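Local coordinates for hypothetical protein VC1899 (Vibrio cholerae, PDB 1XMX) that is of unknown function but carries a Card1-like endonuclease domain and probably binds nucleic acid, at residues Ile32-His37 against Arg76-Thr81; Phe60-Gly65 against Ser69-Ala74. All coordinates share one frame; numbering follows the deposited sequence.

Contact 1 (Ile32-His37 against Arg76-Thr81)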
ATOM      1  N   ILE A  32       5.791   6.016 -24.859  1.00 17.62           N
ATOM      2  CA  ILE A  32       7.004   6.825 -24.843  1.00 18.26           C
ATOM      3  C   ILE A  32       6.821   7.813 -23.749  1.00 19.63           C
ATOM      4  O   ILE A  32       5.829   8.585 -23.735  1.00 17.98           O
ATOM      5  CB  ILE A  32       7.192   7.584 -26.205  1.00 17.84           C
ATOM      6  CG1 ILE A  32       7.344   6.550 -27.313  1.00 14.52           C
ATOM      7  CG2 ILE A  32       8.353   8.625 -26.183  1.00 15.88           C
ATOM      8  CD1 ILE A  32       7.245   7.087 -28.681  1.00 17.03           C
ATOM      9  N   PHE A  33       7.764   7.765 -22.808  1.00 19.44           N
ATOM     10  CA  PHE A  33       7.742   8.696 -21.685  1.00 19.39           C
ATOM     11  C   PHE A  33       8.614   9.867 -22.105  1.00 18.25           C
ATOM     12  O   PHE A  33       9.653   9.666 -22.687  1.00 17.93           O
ATOM     13  CB  PHE A  33       8.335   8.039 -20.445  1.00 17.65           C
ATOM     14  CG  PHE A  33       7.521   6.912 -19.898  1.00 17.59           C
ATOM     15  CD1 PHE A  33       6.375   7.166 -19.151  1.00 16.84           C
ATOM     16  CD2 PHE A  33       7.929   5.610 -20.074  1.00 16.91           C
ATOM     17  CE1 PHE A  33       5.633   6.109 -18.601  1.00 19.64           C
ATOM     18  CE2 PHE A  33       7.184   4.555 -19.537  1.00 18.28           C
ATOM     19  CZ  PHE A  33       6.053   4.811 -18.798  1.00 18.80           C
ATOM     20  N   ILE A  34       8.167  11.074 -21.815  1.00 18.39           N
ATOM     21  CA  ILE A  34       8.933  12.291 -22.042  1.00 18.43           C
ATOM     22  C   ILE A  34       9.454  12.746 -20.664  1.00 18.42           C
ATOM     23  O   ILE A  34       8.711  12.712 -19.702  1.00 19.49           O
ATOM     24  CB  ILE A  34       8.025  13.384 -22.637  1.00 17.75           C
ATOM     25  CG1 ILE A  34       7.732  13.080 -24.103  1.00 19.48           C
ATOM     26  CG2 ILE A  34       8.653  14.809 -22.513  1.00 15.90           C
ATOM     27  CD1 ILE A  34       6.459  13.726 -24.595  1.00 17.93           C
ATOM     28  N   GLY A  35      10.737  13.099 -20.541  1.00 18.24           N
ATOM     29  CA  GLY A  35      11.290  13.499 -19.243  1.00 16.66           C
ATOM     30  C   GLY A  35      12.629  14.193 -19.472  1.00 19.80           C
ATOM     31  O   GLY A  35      13.156  14.184 -20.592  1.00 18.42           O
ATOM     32  N   ASP A  36      13.203  14.778 -18.421  1.00 19.21           N
ATOM     33  CA  ASP A  36      14.553  15.295 -18.522  1.00 19.84           C
ATOM     34  C   ASP A  36      15.589  14.272 -18.079  1.00 19.65           C
ATOM     35  O   ASP A  36      15.225  13.210 -17.557  1.00 19.58           O
ATOM     36  CB  ASP A  36      14.680  16.625 -17.790  1.00 19.76           C
ATOM     37  CG  ASP A  36      14.639  16.486 -16.281  1.00 22.19           C
ATOM     38  OD1 ASP A  36      15.052  15.470 -15.720  1.00 24.09           O
ATOM     39  OD2 ASP A  36      14.220  17.431 -15.624  1.00 23.27           O
ATOM     40  N   HIS A  37      16.867  14.568 -18.292  1.00 20.05           N
ATOM     41  CA  HIS A  37      17.880  13.562 -18.040  1.00 20.53           C
ATOM     42  C   HIS A  37      17.874  12.992 -16.635  1.00 20.57           C
ATOM     43  O   HIS A  37      18.030  11.780 -16.472  1.00 23.26           O
ATOM     44  CB  HIS A  37      19.286  13.975 -18.468  1.00 19.51           C
ATOM     45  CG  HIS A  37      20.280  12.873 -18.287  1.00 20.89           C
ATOM     46  ND1 HIS A  37      20.251  11.712 -19.045  1.00 21.24           N
ATOM     47  CD2 HIS A  37      21.289  12.710 -17.394  1.00 21.16           C
ATOM     48  CE1 HIS A  37      21.199  10.889 -18.631  1.00 21.05           C
ATOM     49  NE2 HIS A  37      21.859  11.478 -17.646  1.00 22.25           N
ATOM     50  N   ARG A  76       7.609  18.626 -30.884  1.00 24.81           N
ATOM     51  CA  ARG A  76       7.110  18.672 -32.250  1.00 26.99           C
ATOM     52  C   ARG A  76       7.966  17.792 -33.176  1.00 27.00           C
ATOM     53  O   ARG A  76       7.442  17.146 -34.054  1.00 25.81           O
ATOM     54  CB  ARG A  76       7.079  20.108 -32.737  1.00 28.23           C
ATOM     55  CG  ARG A  76       6.185  20.310 -33.901  1.00 32.12           C
ATOM     56  CD  ARG A  76       5.885  21.797 -34.077  1.00 35.16           C
ATOM     57  NE  ARG A  76       4.715  22.241 -33.291  1.00 37.61           N
ATOM     58  CZ  ARG A  76       3.440  21.965 -33.604  1.00 37.76           C
ATOM     59  NH1 ARG A  76       3.159  21.226 -34.701  1.00 37.40           N
ATOM     60  NH2 ARG A  76       2.449  22.452 -32.840  1.00 35.52           N
ATOM     61  N   GLU A  77       9.279  17.767 -32.961  1.00 27.92           N
ATOM     62  CA  GLU A  77      10.157  16.808 -33.636  1.00 30.48           C
ATOM     63  C   GLU A  77       9.733  15.353 -33.398  1.00 27.47           C
ATOM     64  O   GLU A  77       9.655  14.572 -34.314  1.00 26.03           O
ATOM     65  CB  GLU A  77      11.612  16.994 -33.179  1.00 31.43           C
ATOM     66  CG  GLU A  77      12.359  17.983 -34.021  1.00 35.21           C
ATOM     67  CD  GLU A  77      13.856  18.086 -33.675  1.00 37.29           C
ATOM     68  OE1 GLU A  77      14.510  16.999 -33.571  1.00 38.40           O
ATOM     69  OE2 GLU A  77      14.367  19.260 -33.540  1.00 39.90           O
ATOM     70  N   LEU A  78       9.507  15.001 -32.143  1.00 26.22           N
ATOM     71  CA  LEU A  78       8.926  13.721 -31.806  1.00 23.83           C
ATOM     72  C   LEU A  78       7.583  13.508 -32.520  1.00 24.27           C
ATOM     73  O   LEU A  78       7.368  12.444 -33.132  1.00 24.78           O
ATOM     74  CB  LEU A  78       8.728  13.598 -30.290  1.00 23.87           C
ATOM     75  CG  LEU A  78       7.991  12.319 -29.866  1.00 23.46           C
ATOM     76  CD1 LEU A  78       8.905  11.151 -30.193  1.00 22.97           C
ATOM     77  CD2 LEU A  78       7.672  12.363 -28.360  1.00 24.43           C
ATOM     78  N   ALA A  79       6.686  14.500 -32.473  1.00 22.23           N
ATOM     79  CA  ALA A  79       5.347  14.303 -33.002  1.00 20.97           C
ATOM     80  C   ALA A  79       5.435  14.008 -34.509  1.00 24.16           C
ATOM     81  O   ALA A  79       4.693  13.165 -35.040  1.00 23.06           O
ATOM     82  CB  ALA A  79       4.481  15.531 -32.737  1.00 18.91           C
ATOM     83  N   GLU A  80       6.359  14.698 -35.185  1.00 26.29           N
ATOM     84  CA  GLU A  80       6.423  14.674 -36.637  1.00 28.85           C
ATOM     85  C   GLU A  80       6.950  13.278 -37.064  1.00 27.78           C
ATOM     86  O   GLU A  80       6.453  12.677 -37.985  1.00 27.85           O
ATOM     87  CB  GLU A  80       7.272  15.860 -37.145  1.00 31.72           C
ATOM     88  CG  GLU A  80       7.068  16.283 -38.587  1.00 36.32           C
ATOM     89  CD  GLU A  80       5.757  17.103 -38.914  1.00 39.24           C
ATOM     90  OE1 GLU A  80       4.634  16.527 -38.960  1.00 39.07           O
ATOM     91  OE2 GLU A  80       5.870  18.321 -39.223  1.00 40.51           O
ATOM     92  N   THR A  81       7.924  12.748 -36.343  1.00 28.01           N
ATOM     93  CA  THR A  81       8.383  11.389 -36.555  1.00 26.66           C
ATOM     94  C   THR A  81       7.240  10.378 -36.300  1.00 25.74           C
ATOM     95  O   THR A  81       7.125   9.375 -36.991  1.00 25.52           O
ATOM     96  CB  THR A  81       9.565  11.040 -35.587  1.00 28.97           C
ATOM     97  OG1 THR A  81      10.604  12.024 -35.674  1.00 29.95           O
ATOM     98  CG2 THR A  81      10.149   9.683 -35.917  1.00 28.66           C
TER

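Contact 2 (Phe60-Gly65 against Ser69-Ala74)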
ATOM      1  N   PHE A  60      12.048   9.704 -24.196  1.00 23.60           N
ATOM      2  CA  PHE A  60      12.398  10.796 -25.083  1.00 21.96           C
ATOM      3  C   PHE A  60      12.719  11.979 -24.174  1.00 23.27           C
ATOM      4  O   PHE A  60      11.876  12.434 -23.393  1.00 21.36           O
ATOM      5  CB  PHE A  60      11.250  11.107 -26.047  1.00 22.77           C
ATOM      6  CG  PHE A  60      11.484  12.353 -26.881  1.00 24.53           C
ATOM      7  CD1 PHE A  60      11.058  13.607 -26.439  1.00 23.12           C
ATOM      8  CD2 PHE A  60      12.133  12.267 -28.105  1.00 25.49           C
ATOM      9  CE1 PHE A  60      11.309  14.749 -27.203  1.00 22.54           C
ATOM     10  CE2 PHE A  60      12.353  13.419 -28.905  1.00 24.91           C
ATOM     11  CZ  PHE A  60      11.943  14.650 -28.423  1.00 23.46           C
ATOM     12  N   GLU A  61      13.955  12.477 -24.271  1.00 24.91           N
ATOM     13  CA  GLU A  61      14.447  13.494 -23.331  1.00 24.92           C
ATOM     14  C   GLU A  61      14.248  14.878 -23.846  1.00 24.22           C
ATOM     15  O   GLU A  61      14.757  15.224 -24.926  1.00 22.90           O
ATOM     16  CB  GLU A  61      15.949  13.345 -23.079  1.00 26.23           C
ATOM     17  CG  GLU A  61      16.256  12.754 -21.751  1.00 28.19           C
ATOM     18  CD  GLU A  61      17.725  12.565 -21.497  1.00 29.38           C
ATOM     19  OE1 GLU A  61      18.551  13.454 -21.900  1.00 29.90           O
ATOM     20  OE2 GLU A  61      18.040  11.517 -20.870  1.00 30.11           O
ATOM     21  N   ILE A  62      13.577  15.694 -23.041  1.00 22.41           N
ATOM     22  CA  ILE A  62      13.479  17.093 -23.361  1.00 21.68           C
ATOM     23  C   ILE A  62      14.562  17.814 -22.603  1.00 22.26           C
ATOM     24  O   ILE A  62      15.142  17.301 -21.669  1.00 24.44           O
ATOM     25  CB  ILE A  62      12.117  17.704 -22.989  1.00 21.71           C
ATOM     26  CG1 ILE A  62      11.656  17.149 -21.655  1.00 22.59           C
ATOM     27  CG2 ILE A  62      11.013  17.395 -24.109  1.00 21.59           C
ATOM     28  CD1 ILE A  62      10.728  18.077 -20.836  1.00 24.52           C
ATOM     29  N   PRO A  63      14.827  19.042 -23.001  1.00 23.57           N
ATOM     30  CA  PRO A  63      15.811  19.751 -22.237  1.00 22.34           C
ATOM     31  C   PRO A  63      15.182  20.062 -20.888  1.00 20.64           C
ATOM     32  O   PRO A  63      13.969  20.061 -20.732  1.00 20.20           O
ATOM     33  CB  PRO A  63      16.088  21.006 -23.095  1.00 22.17           C
ATOM     34  CG  PRO A  63      14.924  21.154 -24.022  1.00 23.28           C
ATOM     35  CD  PRO A  63      14.237  19.824 -24.113  1.00 22.78           C
ATOM     36  N   ALA A  64      16.005  20.270 -19.901  1.00 20.41           N
ATOM     37  CA  ALA A  64      15.528  20.378 -18.513  1.00 21.57           C
ATOM     38  C   ALA A  64      15.115  21.805 -18.064  1.00 20.80           C
ATOM     39  O   ALA A  64      14.357  21.952 -17.121  1.00 22.65           O
ATOM     40  CB  ALA A  64      16.594  19.788 -17.567  1.00 19.93           C
ATOM     41  N   GLY A  65      15.586  22.843 -18.739  1.00 20.99           N
ATOM     42  CA  GLY A  65      15.159  24.199 -18.416  1.00 22.21           C
ATOM     43  C   GLY A  65      13.672  24.463 -18.558  1.00 23.42           C
ATOM     44  O   GLY A  65      12.887  23.616 -19.058  1.00 27.08           O
ATOM     45  N   SER A  69       9.383  27.203 -25.470  1.00 25.65           N
ATOM     46  CA  SER A  69       9.533  27.129 -26.930  1.00 24.62           C
ATOM     47  C   SER A  69      10.590  26.076 -27.335  1.00 23.37           C
ATOM     48  O   SER A  69      10.447  25.433 -28.355  1.00 22.40           O
ATOM     49  CB  SER A  69       9.714  28.507 -27.604  1.00 26.36           C
ATOM     50  OG  SER A  69      11.049  28.980 -27.553  1.00 28.08           O
ATOM     51  N   ALA A  70      11.591  25.839 -26.485  1.00 21.38           N
ATOM     52  CA  ALA A  70      12.535  24.700 -26.657  1.00 19.88           C
ATOM     53  C   ALA A  70      11.883  23.322 -26.355  1.00 19.42           C
ATOM     54  O   ALA A  70      12.102  22.345 -27.073  1.00 19.99           O
ATOM     55  CB  ALA A  70      13.807  24.903 -25.803  1.00 16.75           C
ATOM     56  N   ILE A  71      11.088  23.232 -25.293  1.00 20.61           N
ATOM     57  CA  ILE A  71      10.292  22.000 -25.065  1.00 21.67           C
ATOM     58  C   ILE A  71       9.327  21.685 -26.233  1.00 23.30           C
ATOM     59  O   ILE A  71       9.311  20.550 -26.752  1.00 25.66           O
ATOM     60  CB  ILE A  71       9.520  22.049 -23.706  1.00 23.32           C
ATOM     61  CG1 ILE A  71      10.489  22.270 -22.541  1.00 21.22           C
ATOM     62  CG2 ILE A  71       8.669  20.748 -23.484  1.00 21.12           C
ATOM     63  CD1 ILE A  71       9.748  22.539 -21.203  1.00 23.67           C
ATOM     64  N   LYS A  72       8.528  22.660 -26.659  1.00 22.01           N
ATOM     65  CA  LYS A  72       7.598  22.477 -27.770  1.00 23.52           C
ATOM     66  C   LYS A  72       8.316  22.084 -29.049  1.00 25.90           C
ATOM     67  O   LYS A  72       7.817  21.326 -29.874  1.00 25.09           O
ATOM     68  CB  LYS A  72       6.846  23.785 -28.054  1.00 24.29           C
ATOM     69  CG  LYS A  72       5.792  24.105 -27.011  1.00 25.84           C
ATOM     70  CD  LYS A  72       4.860  25.270 -27.401  1.00 25.48           C
ATOM     71  CE  LYS A  72       3.899  25.504 -26.205  1.00 26.58           C
ATOM     72  NZ  LYS A  72       2.982  26.704 -26.303  1.00 27.18           N
ATOM     73  N   SER A  73       9.471  22.699 -29.265  1.00 26.53           N
ATOM     74  CA  SER A  73      10.311  22.302 -30.369  1.00 25.88           C
ATOM     75  C   SER A  73      10.780  20.809 -30.298  1.00 24.73           C
ATOM     76  O   SER A  73      10.738  20.088 -31.318  1.00 24.79           O
ATOM     77  CB  SER A  73      11.501  23.229 -30.404  1.00 25.01           C
ATOM     78  OG  SER A  73      11.731  23.496 -31.724  1.00 26.96           O
ATOM     79  N   ALA A  74      11.243  20.362 -29.123  1.00 22.91           N
ATOM     80  CA  ALA A  74      11.677  18.977 -28.975  1.00 22.59           C
ATOM     81  C   ALA A  74      10.484  18.057 -29.226  1.00 21.89           C
ATOM     82  O   ALA A  74      10.580  17.091 -29.958  1.00 21.62           O
ATOM     83  CB  ALA A  74      12.304  18.734 -27.537  1.00 23.88           C
TER

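Contact 1 (Ile32-His37 against Arg76-Thr81)
Leu78 directs one methyl, CD2, at methyl groups of two isoleucines of the strand, Ile32 and Ile34, and this triangle of aliphatic groups is the whole of the contact. It belongs to a Rossmann-like alpha/beta fold: strand 30-35 is an inner strand of a mainly parallel sheet, and helix 68-85 lies across one face of it. Side chains alternate along a strand, and for that reason Ile32 and Ile34 both point toward the helix, whereas Phe33 between them turns to the other face and packs on helix 40-52. Branched aliphatic residues suit such a strand, filling the layer between sheet and helix with groups that ask for no polar partner.

From Ile34 it is CD1 that reaches the leucine, 4.2 Å from Leu78 CD2. The two side chains meet at a slant, with neither running alongside the other. Ile32 uses its short branch instead, its CG2 lying 4.4 Å from Leu78 CD2. Leu78 CB already points at the strand; with CG anti to the backbone N (chi1 174°) and chi2 67°, the bond to CD2 continues toward the isoleucines while CD1 turns aside. Spacing is generous: the nearest alpha carbons, Ile34 CA and Leu78 CA, are 9.9 Å apart, and just 104 Å² is buried. Leu78 also touches Phe60 of strand 56-61, while Ile34 rests on Val7 and Ile9 of strand 4-9, so one hydrophobic layer runs across three strands.

On the helix itself, the carbonyl of Glu77 is gripped twice by Thr81. The backbone N of Thr81 makes the usual helical bond, and Thr81 OG1 adds another of 3.0 Å to Glu77 O, arriving from the opposite face of the peptide plane, tilted 27° from it.

Contact 2 (Phe60-Gly65 against Ser69-Ala74)
The methyl of Ala74 sits among three side chains of the strand end, with Phe60, Ile62 and Pro63 each touching it through a different kind of group. This is the short beta-alpha connection at the edge of the Rossmann-like sheet: the edge strand 56-61 runs out into a short loop, and helix 68-85 folds straight back over it. Ile62 CA and Ala74 CA are 6.2 Å apart, which suits a side chain as small as alanine's.

Phe60 stretches its ring toward the helix with CG anti to the backbone N (chi1 173°). Ring atom CE1 lies 4.1 Å from Ala74 CB, and CZ at the far end comes within 3.2 Å of Ala74 O, which meets the ring obliquely. Ile62 offers its short branch: CG2 stands 3.9 Å from Ala74 CB and 4.1 Å from Ile71 CG2, and the two isoleucines are set at an angle to each other. In Ile62, CG1 lies between the backbone N and the carbonyl carbon (chi1 40°), which leaves CG2 anti to the carbonyl carbon and turned to the helix. Pro63 adds ring carbons, its CD packing on Ala74 CB and its CG on Ala70 CB at 4.3 Å; the rigid ring suits the point where strand gives way to loop. Farther along the loop, Gly65 O comes within 4.0 Å of Ile71 CD1.

Ile71 also packs on Arg100 and Ser103 of helix 98-110, Ile62 shares Arg100, and Asn67 OD1 accepts from Ala70 N at the start of the helix. The side chains that meet are apolar, with the oxygens of Ala74 and Gly65 touching carbon across the contact, so it depends on shape and the exclusion of water, while Ser73 N and Ala74 N bond to Ser69 O and Ala70 O within the helix.

From the N terminus, the chain forms strand 4-9 and then strand 30-35, where contact 1 begins. It passes through helix 40-52 to edge strand 56-61, where contact 2 opens; that contact closes first, a few residues on, as the chain enters helix 68-85. Further along the same helix contact 1 closes, so the short loop of contact 2 lies wholly within the longer one. Their centres are 8 Å apart, and the neighbouring parallel strands are joined directly, for instance through Phe33 O and Phe60 N. Together the contacts place successive turns of one helix against the edge strand and its inner neighbour before the chain returns to strand 88-92.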